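Local coordinates for protein sorbitol-6-phosphate dehydrogenase (Erwinia amylovora CFBP1430, PDB 5O3Z) that catalyses the NAD-dependent interconversion of sorbitol 6-phosphate and fructose 6-phosphate as a member of the short-chain dehydrogenase/reductase family, at residues Ala9-Gly14 and Phe21-Leu26; Leu88-Ala93 and Asn236-Tyr241; Val118-Cys123 and Ile181-Leu186; Ser145-Val150 and Ser156-Ala161. One frame throughout, in Å; residues are numbered along the deposited sequence.

Interaction 1 (Ala9-Gly14 and Phe21-Leu26); sequences AVVIGG and FLCEGL
Val11 and Cys23 form the tight centre of this contact between strand 8-12 and helix 17-28. The thiol of Cys23 lies against the branched end of Val11. Cys23 SG is 3.6 Å from Val11 CB and nearly as close to both methyls. Cys23 SG is turned anti to its own carbonyl carbon (chi1 -72°), which carries it out from the flank of the helix toward the strand. Cys23 SG also lies 3.8 Å from Gly14 CA, where the chain leaves the strand through a type II turn from Val11 to Gly14. One helical turn on, Leu26 touches two strand residues. Leu26 CD1 meets Val11 CG2 at 3.8 Å and Ala9 CB at 3.9 Å. The looser, outer side of the helix carries Phe21 and Glu24, both partly exposed; Phe21 turns to Tyr231. Strand and helix run nearly antiparallel, at 170°, as expected in the first beta-alpha-beta unit of a Rossmann fold. Gly13 and Gly14 belong to the glycine-rich turn that in relatives borders the cofactor. The contact itself is apolar, so shape and burial, not polar bonds, hold these segments together.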
loop_
_atom_site.group_PDB
_atom_site.type_symbol
_atom_site.label_atom_id
_atom_site.label_comp_id
_atom_site.label_asym_id
_atom_site.label_seq_id
_atom_site.Cartn_x
_atom_site.Cartn_y
_atom_site.Cartn_z
ATOM N N ALA A 9 0.489 -27.592 16.452
ATOM C CA ALA A 9 0.129 -26.197 16.421
ATOM C C ALA A 9 0.091 -25.744 17.868
ATOM O O ALA A 9 -0.508 -26.427 18.717
ATOM C CB ALA A 9 -1.265 -26.016 15.854
ATOM N N VAL A 10 0.692 -24.602 18.145
ATOM C CA VAL A 10 0.504 -23.874 19.439
ATOM C C VAL A 10 -0.426 -22.706 19.184
ATOM O O VAL A 10 -0.114 -21.832 18.343
ATOM C CB VAL A 10 1.873 -23.355 19.940
ATOM C CG1 VAL A 10 1.740 -22.780 21.340
ATOM C CG2 VAL A 10 2.918 -24.466 19.894
ATOM N N VAL A 11 -1.529 -22.606 19.908
ATOM C CA VAL A 11 -2.420 -21.465 19.799
ATOM C C VAL A 11 -2.452 -20.665 21.125
ATOM O O VAL A 11 -2.956 -21.157 22.160
ATOM C CB VAL A 11 -3.834 -21.897 19.468
ATOM C CG1 VAL A 11 -4.754 -20.706 19.240
ATOM C CG2 VAL A 11 -3.859 -22.782 18.238
ATOM N N ILE A 12 -1.936 -19.426 21.075
ATOM C CA ILE A 12 -1.920 -18.496 22.206
ATOM C C ILE A 12 -3.252 -17.789 22.158
ATOM O O ILE A 12 -3.617 -17.141 21.095
ATOM C CB ILE A 12 -0.808 -17.421 22.087
ATOM C CG1 ILE A 12 0.528 -17.972 21.590
ATOM C CG2 ILE A 12 -0.616 -16.608 23.375
ATOM C CD1 ILE A 12 1.189 -19.005 22.457
ATOM N N GLY A 13 -3.965 -17.838 23.267
ATOM C CA GLY A 13 -5.356 -17.315 23.346
ATOM C C GLY A 13 -6.368 -18.347 22.864
ATOM O O GLY A 13 -7.500 -18.005 22.582
ATOM N N GLY A 14 -5.952 -19.619 22.867
ATOM C CA GLY A 14 -6.771 -20.745 22.490
ATOM C C GLY A 14 -7.962 -21.133 23.333
ATOM O O GLY A 14 -8.764 -21.970 22.912
ATOM N N PHE A 21 -12.105 -21.880 18.557
ATOM C CA PHE A 21 -12.518 -22.362 17.257
ATOM C C PHE A 21 -11.336 -22.769 16.415
ATOM O O PHE A 21 -11.436 -23.778 15.745
ATOM C CB PHE A 21 -13.338 -21.295 16.539
ATOM C CG PHE A 21 -13.991 -21.771 15.258
ATOM C CD1 PHE A 21 -13.259 -21.859 14.065
ATOM C CD2 PHE A 21 -15.361 -22.072 15.229
ATOM C CE1 PHE A 21 -13.874 -22.298 12.884
ATOM C CE2 PHE A 21 -15.987 -22.478 14.049
ATOM C CZ PHE A 21 -15.255 -22.579 12.879
ATOM N N LEU A 22 -10.222 -22.007 16.410
ATOM C CA LEU A 22 -9.074 -22.402 15.607
ATOM C C LEU A 22 -8.424 -23.673 16.125
ATOM O O LEU A 22 -7.939 -24.469 15.333
ATOM C CB LEU A 22 -8.034 -21.292 15.519
ATOM C CG LEU A 22 -8.460 -20.004 14.841
ATOM C CD1 LEU A 22 -7.374 -18.943 15.078
ATOM C CD2 LEU A 22 -8.639 -20.246 13.336
ATOM N N CYS A 23 -8.374 -23.830 17.466
ATOM C CA CYS A 23 -7.836 -25.090 18.075
ATOM C C CYS A 23 -8.621 -26.319 17.588
ATOM O O CYS A 23 -8.042 -27.312 17.193
ATOM C CB CYS A 23 -7.894 -25.009 19.611
ATOM S SG CYS A 23 -6.668 -23.884 20.321
ATOM N N GLU A 24 -9.933 -26.219 17.595
ATOM C CA GLU A 24 -10.782 -27.360 17.160
ATOM C C GLU A 24 -10.603 -27.656 15.667
ATOM O O GLU A 24 -10.462 -28.828 15.207
ATOM C CB GLU A 24 -12.234 -27.058 17.423
ATOM C CG GLU A 24 -12.495 -26.770 18.883
ATOM C CD GLU A 24 -13.944 -26.934 19.301
ATOM O OE1 GLU A 24 -14.650 -27.804 18.749
ATOM O OE2 GLU A 24 -14.368 -26.214 20.212
ATOM N N GLY A 25 -10.545 -26.561 14.911
ATOM C CA GLY A 25 -10.363 -26.624 13.477
ATOM C C GLY A 25 -9.032 -27.206 13.106
ATOM O O GLY A 25 -8.940 -27.951 12.161
ATOM N N LEU A 26 -7.977 -26.884 13.868
ATOM C CA LEU A 26 -6.676 -27.462 13.642
ATOM C C LEU A 26 -6.599 -28.946 14.027
ATOM O O LEU A 26 -5.854 -29.704 13.439
ATOM C CB LEU A 26 -5.620 -26.702 14.412
ATOM C CG LEU A 26 -5.308 -25.300 13.839
ATOM C CD1 LEU A 26 -4.657 -24.446 14.912
ATOM C CD2 LEU A 26 -4.356 -25.448 12.685
#

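Interaction 2 (Leu88-Ala93 and Asn236-Tyr241); sequences LLVYSA and NVLLFY
Leu238 has CG anti to its backbone N (chi1 -168°), and this torsion sends its two methyls from helix 231-242 toward strand 88-91. Val90 presents both of its own methyls to Leu238 in return. The two side chains meet tip to tip. Leu238 CD1 is 3.9 Å from Val90 CG1, and Val90 CG2 is only slightly farther from it, at 4.1 Å. CD1 therefore rests against both branches of the valine. The other methyl of Leu238 serves Leu88: the two CD2 atoms are 4.2 Å apart, and the side chains cross at a slant. One leucine thus bridges two alternate residues on the same face of the strand. The backbones stay well separated, with the CA atoms of Val90 and Leu238 8.9 Å apart. Leu22 of helix 17-28 touches both Val90 and Leu238, and Ile141 of the next strand touches both leucines of the contact. Farther round the helix, Phe240 and Tyr241 meet the same residues of a second subunit, by ring stacking and by a hydroxyl-hydroxyl hydrogen bond. Such a helix, with one apolar side on the central parallel sheet and another side in a subunit interface, is familiar from the Rossmann-type fold of short-chain dehydrogenases.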
loop_
_atom_site.group_PDB
_atom_site.type_symbol
_atom_site.label_atom_id
_atom_site.label_comp_id
_atom_site.label_asym_id
_atom_site.label_seq_id
_atom_site.Cartn_x
_atom_site.Cartn_y
_atom_site.Cartn_z
ATOM N N LEU A 88 3.657 -24.796 13.881
ATOM C CA LEU A 88 2.783 -23.660 13.644
ATOM C C LEU A 88 2.588 -22.900 14.949
ATOM O O LEU A 88 2.064 -23.507 15.931
ATOM C CB LEU A 88 1.426 -24.122 13.130
ATOM C CG LEU A 88 0.305 -23.073 13.032
ATOM C CD1 LEU A 88 0.731 -22.009 12.052
ATOM C CD2 LEU A 88 -1.014 -23.695 12.573
ATOM N N LEU A 89 2.911 -21.602 14.984
ATOM C CA LEU A 89 2.427 -20.713 16.065
ATOM C C LEU A 89 1.250 -19.878 15.577
ATOM O O LEU A 89 1.403 -19.185 14.549
ATOM C CB LEU A 89 3.556 -19.785 16.565
ATOM C CG LEU A 89 3.204 -18.643 17.567
ATOM C CD1 LEU A 89 2.812 -19.283 18.930
ATOM C CD2 LEU A 89 4.379 -17.684 17.755
ATOM N N VAL A 90 0.103 -19.944 16.261
ATOM C CA VAL A 90 -0.968 -19.030 16.067
ATOM C C VAL A 90 -1.068 -18.082 17.253
ATOM O O VAL A 90 -1.306 -18.515 18.397
ATOM C CB VAL A 90 -2.302 -19.738 15.801
ATOM C CG1 VAL A 90 -3.403 -18.747 15.503
ATOM C CG2 VAL A 90 -2.148 -20.710 14.659
ATOM N N TYR A 91 -0.911 -16.772 16.978
ATOM C CA TYR A 91 -1.037 -15.762 18.011
ATOM C C TYR A 91 -2.324 -15.008 17.861
ATOM O O TYR A 91 -2.551 -14.193 16.896
ATOM C CB TYR A 91 0.189 -14.811 18.072
ATOM C CG TYR A 91 0.188 -13.895 19.303
ATOM C CD1 TYR A 91 -0.473 -12.646 19.317
ATOM C CD2 TYR A 91 0.844 -14.280 20.451
ATOM C CE1 TYR A 91 -0.456 -11.846 20.450
ATOM C CE2 TYR A 91 0.843 -13.496 21.570
ATOM C CZ TYR A 91 0.186 -12.314 21.593
ATOM O OH TYR A 91 0.291 -11.616 22.777
ATOM N N SER A 92 -3.182 -15.292 18.806
ATOM C CA SER A 92 -4.500 -14.768 18.811
ATOM C C SER A 92 -4.803 -14.084 20.144
ATOM O O SER A 92 -5.235 -14.704 21.096
ATOM C CB SER A 92 -5.446 -15.916 18.479
ATOM O OG SER A 92 -6.754 -15.424 18.468
ATOM N N ALA A 93 -4.626 -12.781 20.191
ATOM C CA ALA A 93 -4.783 -12.004 21.397
ATOM C C ALA A 93 -5.134 -10.572 21.058
ATOM O O ALA A 93 -4.942 -10.111 19.914
ATOM C CB ALA A 93 -3.494 -12.058 22.206
ATOM N N ASN A 236 -10.104 -21.068 7.322
ATOM C CA ASN A 236 -9.832 -21.449 5.925
ATOM C C ASN A 236 -8.529 -20.915 5.477
ATOM O O ASN A 236 -7.625 -21.669 5.058
ATOM C CB ASN A 236 -11.009 -21.006 5.019
ATOM C CG ASN A 236 -12.222 -21.948 5.142
ATOM O OD1 ASN A 236 -12.087 -23.050 5.684
ATOM N ND2 ASN A 236 -13.422 -21.507 4.668
ATOM N N VAL A 237 -8.384 -19.585 5.646
ATOM C CA VAL A 237 -7.203 -18.858 5.228
ATOM C C VAL A 237 -5.975 -19.278 6.072
ATOM O O VAL A 237 -4.862 -19.500 5.562
ATOM C CB VAL A 237 -7.466 -17.341 5.376
ATOM C CG1 VAL A 237 -6.210 -16.536 5.153
ATOM C CG2 VAL A 237 -8.569 -16.839 4.442
ATOM N N LEU A 238 -6.183 -19.330 7.376
ATOM C CA LEU A 238 -5.131 -19.841 8.263
ATOM C C LEU A 238 -4.550 -21.172 7.763
ATOM O O LEU A 238 -3.317 -21.359 7.611
ATOM C CB LEU A 238 -5.665 -19.923 9.685
ATOM C CG LEU A 238 -4.600 -20.176 10.767
ATOM C CD1 LEU A 238 -5.131 -19.632 12.074
ATOM C CD2 LEU A 238 -4.274 -21.648 10.925
ATOM N N LEU A 239 -5.445 -22.089 7.420
ATOM C CA LEU A 239 -5.012 -23.447 7.015
ATOM C C LEU A 239 -4.230 -23.417 5.740
ATOM O O LEU A 239 -3.251 -24.169 5.584
ATOM C CB LEU A 239 -6.205 -24.367 6.858
ATOM C CG LEU A 239 -6.932 -24.791 8.150
ATOM C CD1 LEU A 239 -8.171 -25.642 7.842
ATOM C CD2 LEU A 239 -5.975 -25.487 9.085
ATOM N N PHE A 240 -4.595 -22.492 4.834
ATOM C CA PHE A 240 -3.932 -22.472 3.574
ATOM C C PHE A 240 -2.556 -21.948 3.796
ATOM O O PHE A 240 -1.567 -22.613 3.407
ATOM C CB PHE A 240 -4.716 -21.657 2.506
ATOM C CG PHE A 240 -3.919 -21.471 1.268
ATOM C CD1 PHE A 240 -3.611 -22.569 0.463
ATOM C CD2 PHE A 240 -3.314 -20.264 0.991
ATOM C CE1 PHE A 240 -2.795 -22.438 -0.650
ATOM C CE2 PHE A 240 -2.507 -20.115 -0.109
ATOM C CZ PHE A 240 -2.246 -21.209 -0.940
ATOM N N TYR A 241 -2.420 -20.763 4.443
ATOM C CA TYR A 241 -1.056 -20.195 4.684
ATOM C C TYR A 241 -0.158 -21.034 5.634
ATOM O O TYR A 241 1.077 -21.014 5.576
ATOM C CB TYR A 241 -1.098 -18.670 5.000
ATOM C CG TYR A 241 -1.524 -17.811 3.767
ATOM C CD1 TYR A 241 -0.579 -17.360 2.859
ATOM C CD2 TYR A 241 -2.828 -17.507 3.513
ATOM C CE1 TYR A 241 -0.967 -16.640 1.692
ATOM C CE2 TYR A 241 -3.207 -16.766 2.395
ATOM C CZ TYR A 241 -2.285 -16.328 1.508
ATOM O OH TYR A 241 -2.603 -15.565 0.406
#

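Interaction 3 (Val118-Cys123 and Ile181-Leu186); sequences VGYFLC and ITVHSL
The helix segment Val118-Cys123 and the strand segment Thr182-Leu186 run nearly antiparallel, at 159°, with their axes 12.9 Å apart. Their nearest CA atoms, those of Tyr120 and Ser185, are still 10.9 Å from each other. A single long side chain spans this distance. A chi1 of 174° sets the Tyr120 ring opposite the backbone N, and the ring extends from the helix toward the strand. Tyr120 OH reaches Val183 CG1 at 3.3 Å, a short contact between a polar atom and a methyl. Tyr120 OH is 4.2 Å from His184 O and 4.4 Å from Ser185 OG. Neither of these longer approaches is a hydrogen bond. The side chain of His184 leaves the strand on the face turned away from the helix. Tyr120 OH is hydrogen-bonded to Thr169 OG1 of helix 156-176, which also bonds to Ser185 OG, itself bonded to Gln142 OE1; the buried hydroxyls of tyrosine and serine are thus satisfied and linked. Tyr120 also packs on Ile140 of the adjacent strand 139-145 and on Leu168 and Leu172 of helix 156-176, and Leu172 touches Val183 too. On the helix segment, Phe121 stacks on Phe109 of a third subunit, placing helix 106-133 between the central sheet and a subunit interface.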
loop_
_atom_site.group_PDB
_atom_site.type_symbol
_atom_site.label_atom_id
_atom_site.label_comp_id
_atom_site.label_asym_id
_atom_site.label_seq_id
_atom_site.Cartn_x
_atom_site.Cartn_y
_atom_site.Cartn_z
ATOM N N VAL A 118 3.925 -6.971 22.148
ATOM C CA VAL A 118 5.045 -7.589 22.827
ATOM C C VAL A 118 4.813 -9.131 22.998
ATOM O O VAL A 118 5.739 -9.937 22.876
ATOM C CB VAL A 118 5.284 -6.913 24.193
ATOM C CG1 VAL A 118 6.186 -7.746 25.078
ATOM C CG2 VAL A 118 5.821 -5.507 23.999
ATOM N N GLY A 119 3.581 -9.517 23.245
ATOM C CA GLY A 119 3.238 -10.936 23.309
ATOM C C GLY A 119 3.562 -11.635 22.023
ATOM O O GLY A 119 4.055 -12.758 22.028
ATOM N N TYR A 120 3.338 -10.932 20.906
ATOM C CA TYR A 120 3.575 -11.526 19.615
ATOM C C TYR A 120 5.042 -11.696 19.399
ATOM O O TYR A 120 5.468 -12.719 18.887
ATOM C CB TYR A 120 2.837 -10.752 18.503
ATOM C CG TYR A 120 3.119 -11.201 17.051
ATOM C CD1 TYR A 120 3.309 -12.534 16.708
ATOM C CD2 TYR A 120 3.052 -10.288 16.007
ATOM C CE1 TYR A 120 3.550 -12.929 15.387
ATOM C CE2 TYR A 120 3.292 -10.654 14.675
ATOM C CZ TYR A 120 3.504 -11.983 14.374
ATOM O OH TYR A 120 3.710 -12.386 13.103
ATOM N N PHE A 121 5.843 -10.708 19.818
ATOM C CA PHE A 121 7.299 -10.769 19.738
ATOM C C PHE A 121 7.793 -11.930 20.668
ATOM O O PHE A 121 8.523 -12.786 20.241
ATOM C CB PHE A 121 7.866 -9.370 20.126
ATOM C CG PHE A 121 9.271 -9.368 20.557
ATOM C CD1 PHE A 121 10.282 -9.344 19.662
ATOM C CD2 PHE A 121 9.582 -9.443 21.921
ATOM C CE1 PHE A 121 11.604 -9.359 20.079
ATOM C CE2 PHE A 121 10.871 -9.447 22.359
ATOM C CZ PHE A 121 11.903 -9.392 21.439
ATOM N N LEU A 122 7.329 -11.987 21.913
ATOM C CA LEU A 122 7.854 -13.064 22.767
ATOM C C LEU A 122 7.592 -14.477 22.246
ATOM O O LEU A 122 8.551 -15.300 22.126
ATOM C CB LEU A 122 7.404 -12.906 24.161
ATOM C CG LEU A 122 8.047 -11.686 24.793
ATOM C CD1 LEU A 122 7.193 -11.360 25.995
ATOM C CD2 LEU A 122 9.507 -11.997 25.084
ATOM N N CYS A 123 6.345 -14.733 21.905
ATOM C CA CYS A 123 5.923 -15.998 21.286
ATOM C C CYS A 123 6.622 -16.340 20.015
ATOM O O CYS A 123 7.054 -17.483 19.846
ATOM C CB CYS A 123 4.391 -16.086 21.169
ATOM S SG CYS A 123 3.672 -16.050 22.849
ATOM N N ILE A 181 11.017 -20.768 7.456
ATOM C CA ILE A 181 9.826 -20.452 8.213
ATOM C C ILE A 181 9.172 -19.213 7.592
ATOM O O ILE A 181 9.833 -18.235 7.435
ATOM C CB ILE A 181 10.136 -20.135 9.697
ATOM C CG1 ILE A 181 10.857 -21.314 10.387
ATOM C CG2 ILE A 181 8.807 -19.938 10.429
ATOM C CD1 ILE A 181 11.460 -20.964 11.710
ATOM N N THR A 182 7.889 -19.298 7.297
ATOM C CA THR A 182 7.088 -18.174 6.856
ATOM C C THR A 182 6.204 -17.573 7.988
ATOM O O THR A 182 5.816 -18.247 8.924
ATOM C CB THR A 182 6.176 -18.558 5.687
ATOM O OG1 THR A 182 5.108 -19.376 6.144
ATOM C CG2 THR A 182 6.905 -19.228 4.606
ATOM N N VAL A 183 5.834 -16.294 7.823
ATOM C CA VAL A 183 5.178 -15.468 8.840
ATOM C C VAL A 183 4.183 -14.575 8.108
ATOM O O VAL A 183 4.590 -13.888 7.136
ATOM C CB VAL A 183 6.209 -14.563 9.510
ATOM C CG1 VAL A 183 5.596 -13.856 10.772
ATOM C CG2 VAL A 183 7.486 -15.331 9.851
ATOM N N HIS A 184 2.948 -14.582 8.556
ATOM C CA HIS A 184 1.823 -13.788 8.041
ATOM C C HIS A 184 0.993 -13.194 9.102
ATOM O O HIS A 184 0.912 -13.737 10.214
ATOM C CB HIS A 184 0.896 -14.647 7.203
ATOM C CG HIS A 184 1.568 -15.307 6.053
ATOM N ND1 HIS A 184 2.016 -14.581 4.953
ATOM C CD2 HIS A 184 1.929 -16.604 5.841
ATOM C CE1 HIS A 184 2.656 -15.406 4.131
ATOM N NE2 HIS A 184 2.609 -16.648 4.637
ATOM N N SER A 185 0.335 -12.076 8.766
ATOM C CA SER A 185 -0.657 -11.479 9.602
ATOM C C SER A 185 -1.970 -11.545 8.839
ATOM O O SER A 185 -2.035 -11.228 7.609
ATOM C CB SER A 185 -0.252 -10.036 9.943
ATOM O OG SER A 185 0.762 -9.990 10.949
ATOM N N LEU A 186 -3.025 -11.950 9.531
ATOM C CA LEU A 186 -4.337 -12.063 8.923
ATOM C C LEU A 186 -5.161 -10.905 9.301
ATOM O O LEU A 186 -5.429 -10.711 10.477
ATOM C CB LEU A 186 -5.076 -13.363 9.364
ATOM C CG LEU A 186 -4.456 -14.715 9.081
ATOM C CD1 LEU A 186 -5.491 -15.850 9.276
ATOM C CD2 LEU A 186 -3.827 -14.745 7.670
#

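Interaction 4 (Ser145-Val150 and Ser156-Ala161); sequences SKSGKV and SGYSAA
Ser159 OG donates a hydrogen bond to Ser147 O at 3.2 Å, and it receives a weak one from Ser152 N. The C=O...OG angle at Ser147 is 136°. This bond ties the start of helix 156-176 to the short 3-10 turn at 146-148. The turn has its own brace. Ser145 OG accepts from Ser147 N at 3.0 Å, with an N-H...O angle of 155°, forming an ST turn.

Tyr158 fills the other half of the contact. With chi1 at -164°, its ring swings out on the side opposite its backbone N and comes from the helix toward the two serines. Ser145 OG lies at the ring edge, near its plane, 3.6 Å from Tyr158 CE2. Ser147 OG also sits at the edge, in plane, while Ser147 CB approaches obliquely to 3.7 Å from Tyr158 CD2. Tyr158 OH is 3.7 Å from Ser145 CB and 3.8 Å from Ser145 OG. Lys149 forms a salt bridge with Phe263 OXT, the terminal carboxylate. Ser159 packs on Ser171 of a third subunit.

Tyr158 opens the Tyr-x-x-x-Lys motif of the family, and Ser145 lies where strand 139-145 gives way to the loop. The pair matches the serine and tyrosine of the active site in relatives. The bond from the Ser147 N-H probably holds the Ser145 hydroxyl in place beside the Tyr158 ring.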
loop_
_atom_site.group_PDB
_atom_site.type_symbol
_atom_site.label_atom_id
_atom_site.label_comp_id
_atom_site.label_asym_id
_atom_site.label_seq_id
_atom_site.Cartn_x
_atom_site.Cartn_y
_atom_site.Cartn_z
ATOM N N SER A 145 -6.196 -7.438 12.129
ATOM C CA SER A 145 -7.420 -6.709 12.049
ATOM C C SER A 145 -7.301 -5.807 10.827
ATOM O O SER A 145 -6.192 -5.404 10.457
ATOM C CB SER A 145 -7.600 -5.849 13.276
ATOM O OG SER A 145 -8.753 -4.984 13.203
ATOM N N LYS A 146 -8.425 -5.424 10.264
ATOM C CA LYS A 146 -8.390 -4.335 9.284
ATOM C C LYS A 146 -7.867 -3.016 9.906
ATOM O O LYS A 146 -7.283 -2.178 9.218
ATOM C CB LYS A 146 -9.749 -4.177 8.642
ATOM C CG LYS A 146 -10.829 -3.721 9.557
ATOM C CD LYS A 146 -12.072 -3.478 8.734
ATOM C CE LYS A 146 -13.330 -3.426 9.559
ATOM N NZ LYS A 146 -13.508 -2.045 10.083
ATOM N N SER A 147 -7.980 -2.878 11.218
ATOM C CA SER A 147 -7.400 -1.786 11.935
ATOM C C SER A 147 -5.883 -1.789 11.908
ATOM O O SER A 147 -5.323 -0.790 12.293
ATOM C CB SER A 147 -7.955 -1.715 13.373
ATOM O OG SER A 147 -9.358 -1.561 13.369
ATOM N N GLY A 148 -5.227 -2.848 11.450
ATOM C CA GLY A 148 -3.814 -2.845 11.108
ATOM C C GLY A 148 -3.480 -2.464 9.677
ATOM O O GLY A 148 -2.338 -2.489 9.286
ATOM N N LYS A 149 -4.501 -2.190 8.880
ATOM C CA LYS A 149 -4.358 -1.692 7.494
ATOM C C LYS A 149 -4.733 -0.224 7.333
ATOM O O LYS A 149 -4.109 0.483 6.576
ATOM C CB LYS A 149 -5.297 -2.505 6.557
ATOM C CG LYS A 149 -4.922 -3.964 6.438
ATOM C CD LYS A 149 -3.599 -4.208 5.751
ATOM C CE LYS A 149 -3.571 -3.701 4.324
ATOM N NZ LYS A 149 -2.356 -4.267 3.699
ATOM N N VAL A 150 -5.812 0.156 7.993
ATOM C CA VAL A 150 -6.371 1.494 8.093
ATOM C C VAL A 150 -6.588 1.883 9.557
ATOM O O VAL A 150 -7.211 1.165 10.342
ATOM C CB VAL A 150 -7.702 1.616 7.330
ATOM C CG1 VAL A 150 -7.463 1.247 5.943
ATOM C CG2 VAL A 150 -8.752 0.677 7.780
ATOM N N SER A 156 -6.786 4.591 18.712
ATOM C CA SER A 156 -5.348 4.781 18.535
ATOM C C SER A 156 -4.465 3.661 19.069
ATOM O O SER A 156 -3.498 3.264 18.409
ATOM C CB SER A 156 -4.923 6.166 19.067
ATOM O OG SER A 156 -4.956 6.225 20.492
ATOM N N GLY A 157 -4.780 3.166 20.281
ATOM C CA GLY A 157 -3.993 2.135 20.900
ATOM C C GLY A 157 -4.011 0.843 20.130
ATOM O O GLY A 157 -2.974 0.206 19.853
ATOM N N TYR A 158 -5.221 0.508 19.718
ATOM C CA TYR A 158 -5.465 -0.639 18.868
ATOM C C TYR A 158 -4.781 -0.525 17.470
ATOM O O TYR A 158 -4.081 -1.411 17.097
ATOM C CB TYR A 158 -6.972 -0.904 18.795
ATOM C CG TYR A 158 -7.353 -2.296 18.257
ATOM C CD1 TYR A 158 -7.055 -3.452 18.984
ATOM C CD2 TYR A 158 -8.025 -2.442 17.021
ATOM C CE1 TYR A 158 -7.423 -4.717 18.518
ATOM C CE2 TYR A 158 -8.390 -3.711 16.532
ATOM C CZ TYR A 158 -8.099 -4.846 17.300
ATOM O OH TYR A 158 -8.413 -6.121 16.860
ATOM N N SER A 159 -4.926 0.583 16.748
ATOM C CA SER A 159 -4.257 0.720 15.448
ATOM C C SER A 159 -2.731 0.736 15.503
ATOM O O SER A 159 -2.075 0.094 14.720
ATOM C CB SER A 159 -4.757 1.935 14.696
ATOM O OG SER A 159 -6.065 1.674 14.168
ATOM N N ALA A 160 -2.191 1.470 16.449
ATOM C CA ALA A 160 -0.768 1.517 16.663
ATOM C C ALA A 160 -0.189 0.080 16.815
ATOM O O ALA A 160 0.814 -0.303 16.190
ATOM C CB ALA A 160 -0.481 2.378 17.898
ATOM N N ALA A 161 -0.866 -0.721 17.628
ATOM C CA ALA A 161 -0.363 -2.023 17.967
ATOM C C ALA A 161 -0.559 -3.003 16.825
ATOM O O ALA A 161 0.287 -3.784 16.602
ATOM C CB ALA A 161 -1.090 -2.525 19.192
#

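In the fold
Interactions 1, 2 and 3 each join a helix to the same parallel seven-stranded sheet. Strands 8-12 and 88-91 are neighbours in it, so interactions 1 and 2 touch directly, with centres 8 Å apart. The centres of interactions 2 and 3 are 10 Å apart, and these two also touch, through Tyr91 and Tyr120 among others. Interaction 4 lies at the loop after strand 139-145, its centre about 23 Å from the centre of interaction 1. Along the chain interaction 1 comes first; interaction 2 then encloses interaction 3, which encloses interaction 4. Glycine-rich turn and Ser-Tyr pair thus sit on one sheet framework, consistent with a cofactor site running between them.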